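Local atomic coordinates of hydrogenase expression/formation protein (HypB) (PDB entry 2WSM), a protein that probably binds and hydrolyses GTP, dimerising in a GTP-dependent way, and binds nickel and zinc, probably serving hydrogenase maturation. Residues A[47-50]-A[51-54]. Residues are numbered along the deposited sequence; the frame is centred on the assembly and turned at random.
Sequences IERT and IERI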
ATOM      1  N   ILE A  47       5.157  19.710  -9.240  1.00 20.72           N
ATOM      2  CA  ILE A  47       6.464  20.039  -8.684  1.00 22.01           C
ATOM      3  C   ILE A  47       7.207  21.054  -9.563  1.00 25.72           C
ATOM      4  O   ILE A  47       7.775  22.025  -9.063  1.00 25.03           O
ATOM      5  CB  ILE A  47       7.320  18.778  -8.470  1.00 21.22           C
ATOM      6  CG1 ILE A  47       6.783  17.969  -7.286  1.00 18.05           C
ATOM      7  CG2 ILE A  47       8.789  19.151  -8.234  1.00 23.06           C
ATOM      8  CD1 ILE A  47       7.463  16.599  -7.113  1.00 16.89           C
ATOM      9  N   GLU A  48       7.185  20.838 -10.871  1.00 23.30           N
ATOM     10  CA  GLU A  48       7.799  21.785 -11.795  1.00 25.42           C
ATOM     11  C   GLU A  48       7.133  23.149 -11.678  1.00 28.48           C
ATOM     12  O   GLU A  48       7.801  24.153 -11.434  1.00 29.04           O
ATOM     13  CB  GLU A  48       7.704  21.270 -13.231  1.00 30.65           C
ATOM     14  CG  GLU A  48       8.374  19.916 -13.434  1.00 33.31           C
ATOM     15  CD  GLU A  48       7.883  19.186 -14.672  1.00 39.91           C
ATOM     16  OE1 GLU A  48       6.748  19.467 -15.114  1.00 38.70           O
ATOM     17  OE2 GLU A  48       8.626  18.322 -15.191  1.00 38.12           O
ATOM     18  N   ARG A  49       5.813  23.181 -11.853  1.00 28.87           N
ATOM     19  CA  ARG A  49       5.061  24.430 -11.764  1.00 28.81           C
ATOM     20  C   ARG A  49       5.375  25.168 -10.465  1.00 25.09           C
ATOM     21  O   ARG A  49       5.492  26.385 -10.450  1.00 33.02           O
ATOM     22  CB  ARG A  49       3.555  24.175 -11.898  1.00 28.62           C
ATOM     23  CG  ARG A  49       3.121  23.636 -13.264  1.00 33.74           C
ATOM     24  CD  ARG A  49       3.241  24.702 -14.361  1.00 39.24           C
ATOM     25  NE  ARG A  49       2.770  25.996 -13.884  1.00 40.60           N
ATOM     26  CZ  ARG A  49       1.518  26.425 -13.988  1.00 44.51           C
ATOM     27  NH1 ARG A  49       0.607  25.669 -14.581  1.00 44.09           N
ATOM     28  NH2 ARG A  49       1.181  27.617 -13.509  1.00 45.27           N
ATOM     29  N   THR A  50       5.528  24.427  -9.377  1.00 25.85           N
ATOM     30  CA  THR A  50       5.886  25.026  -8.098  1.00 28.95           C
ATOM     31  C   THR A  50       7.257  25.689  -8.172  1.00 28.32           C
ATOM     32  O   THR A  50       7.447  26.820  -7.729  1.00 29.38           O
ATOM     33  CB  THR A  50       5.951  23.968  -6.994  1.00 22.72           C
ATOM     34  OG1 THR A  50       4.663  23.371  -6.824  1.00 22.09           O
ATOM     35  CG2 THR A  50       6.418  24.587  -5.683  1.00 23.85           C
ATOM     36  N   ILE A  51       8.216  24.950  -8.713  1.00 29.98           N
ATOM     37  CA  ILE A  51       9.572  25.439  -8.861  1.00 30.39           C
ATOM     38  C   ILE A  51       9.575  26.717  -9.696  1.00 34.38           C
ATOM     39  O   ILE A  51      10.281  27.676  -9.382  1.00 29.33           O
ATOM     40  CB  ILE A  51      10.464  24.351  -9.491  1.00 31.91           C
ATOM     41  CG1 ILE A  51      10.643  23.202  -8.492  1.00 25.56           C
ATOM     42  CG2 ILE A  51      11.813  24.921  -9.912  1.00 32.68           C
ATOM     43  CD1 ILE A  51      11.139  21.930  -9.117  1.00 30.89           C
ATOM     44  N   GLU A  52       8.744  26.734 -10.734  1.00 32.45           N
ATOM     45  CA  GLU A  52       8.667  27.873 -11.637  1.00 35.25           C
ATOM     46  C   GLU A  52       8.095  29.112 -10.963  1.00 37.35           C
ATOM     47  O   GLU A  52       8.531  30.228 -11.232  1.00 38.37           O
ATOM     48  CB  GLU A  52       7.853  27.514 -12.876  1.00 34.19           C
ATOM     49  CG  GLU A  52       8.637  26.700 -13.887  1.00 39.20           C
ATOM     50  CD  GLU A  52       7.762  25.812 -14.752  1.00 45.09           C
ATOM     51  OE1 GLU A  52       6.606  26.197 -15.038  1.00 45.32           O
ATOM     52  OE2 GLU A  52       8.244  24.727 -15.148  1.00 48.81           O
ATOM     53  N   ARG A  53       7.131  28.909 -10.073  1.00 35.07           N
ATOM     54  CA  ARG A  53       6.426  30.025  -9.457  1.00 36.97           C
ATOM     55  C   ARG A  53       7.186  30.666  -8.293  1.00 33.32           C
ATOM     56  O   ARG A  53       7.245  31.886  -8.189  1.00 46.77           O
ATOM     57  CB  ARG A  53       5.016  29.601  -9.023  1.00 33.88           C
ATOM     58  CG  ARG A  53       4.357  30.543  -8.024  1.00 36.02           C
ATOM     59  CD  ARG A  53       3.978  31.883  -8.649  1.00 40.58           C
ATOM     60  NE  ARG A  53       3.045  31.718  -9.761  1.00 41.25           N
ATOM     61  CZ  ARG A  53       1.720  31.784  -9.651  1.00 42.49           C
ATOM     62  NH1 ARG A  53       0.955  31.621 -10.725  1.00 40.90           N
ATOM     63  NH2 ARG A  53       1.156  32.011  -8.471  1.00 44.97           N
ATOM     64  N   ILE A  54       7.773  29.853  -7.424  1.00 33.56           N
ATOM     65  CA  ILE A  54       8.429  30.385  -6.228  1.00 37.96           C
ATOM     66  C   ILE A  54       9.900  29.995  -6.090  1.00 34.38           C
ATOM     67  O   ILE A  54      10.508  30.234  -5.048  1.00 33.96           O
ATOM     68  CB  ILE A  54       7.693  29.961  -4.930  1.00 39.19           C
ATOM     69  CG1 ILE A  54       7.567  28.437  -4.859  1.00 28.88           C
ATOM     70  CG2 ILE A  54       6.328  30.647  -4.825  1.00 35.44           C
ATOM     71  CD1 ILE A  54       7.127  27.921  -3.506  1.00 29.76           C
TER
HETATM   72  O   HOH W   1       2.059  30.464 -12.789  1.00 43.91           O
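R49 and E52 meet on the outer flank of helix 43-54, where the guanidinium and carboxylate planes lie 9° apart although the two side chains cross at a slant. E52 brings OE1 to 3.7 Å from CD of R49, and NE of R49 stands 4.0 Å from the same oxygen, so opposite charges are neighbours without forming a salt bridge. Each has a further partner outside the turn: OE2 of E52 is salt-bridged to R75, and R49 makes a cation-pi contact with F201. With alanine at E52 the salt bridge to R75 would be lost, and that guanidinium is likely to be less firmly placed, while NE of R49 would lose a nearby negative charge. One turn on, R53 reaches the same water as R49; its NH1 donates to that water at 2.6 Å, while R49 NH2 does so weakly, and R53 NH2 is paired with E202. The inner flank is mostly apolar. With CG1 of I47 beside the backbone N (chi1 -72°), its CG2 is turned along the helix and touches CD1 of I51 at 3.7 Å. T50 and I54 run side by side, CG2 to CD1 at 4.0 Å, while T50 OG1 bonds to the carbonyl of L46 and to W204, satisfying a buried hydroxyl. Beneath run i to i+4 bonds, from I51 N to I47 O (3.0 Å) through I54 N to T50 O (3.1 Å). This is an amphipathic helix end, after the probable P-loop of this G3E GTPase: I47 and T50 face strand 111-118, I51 packs on F79 and I81, I54 on I205, and the charges are shared with helices 70-77 and 201-212 more than within the turn.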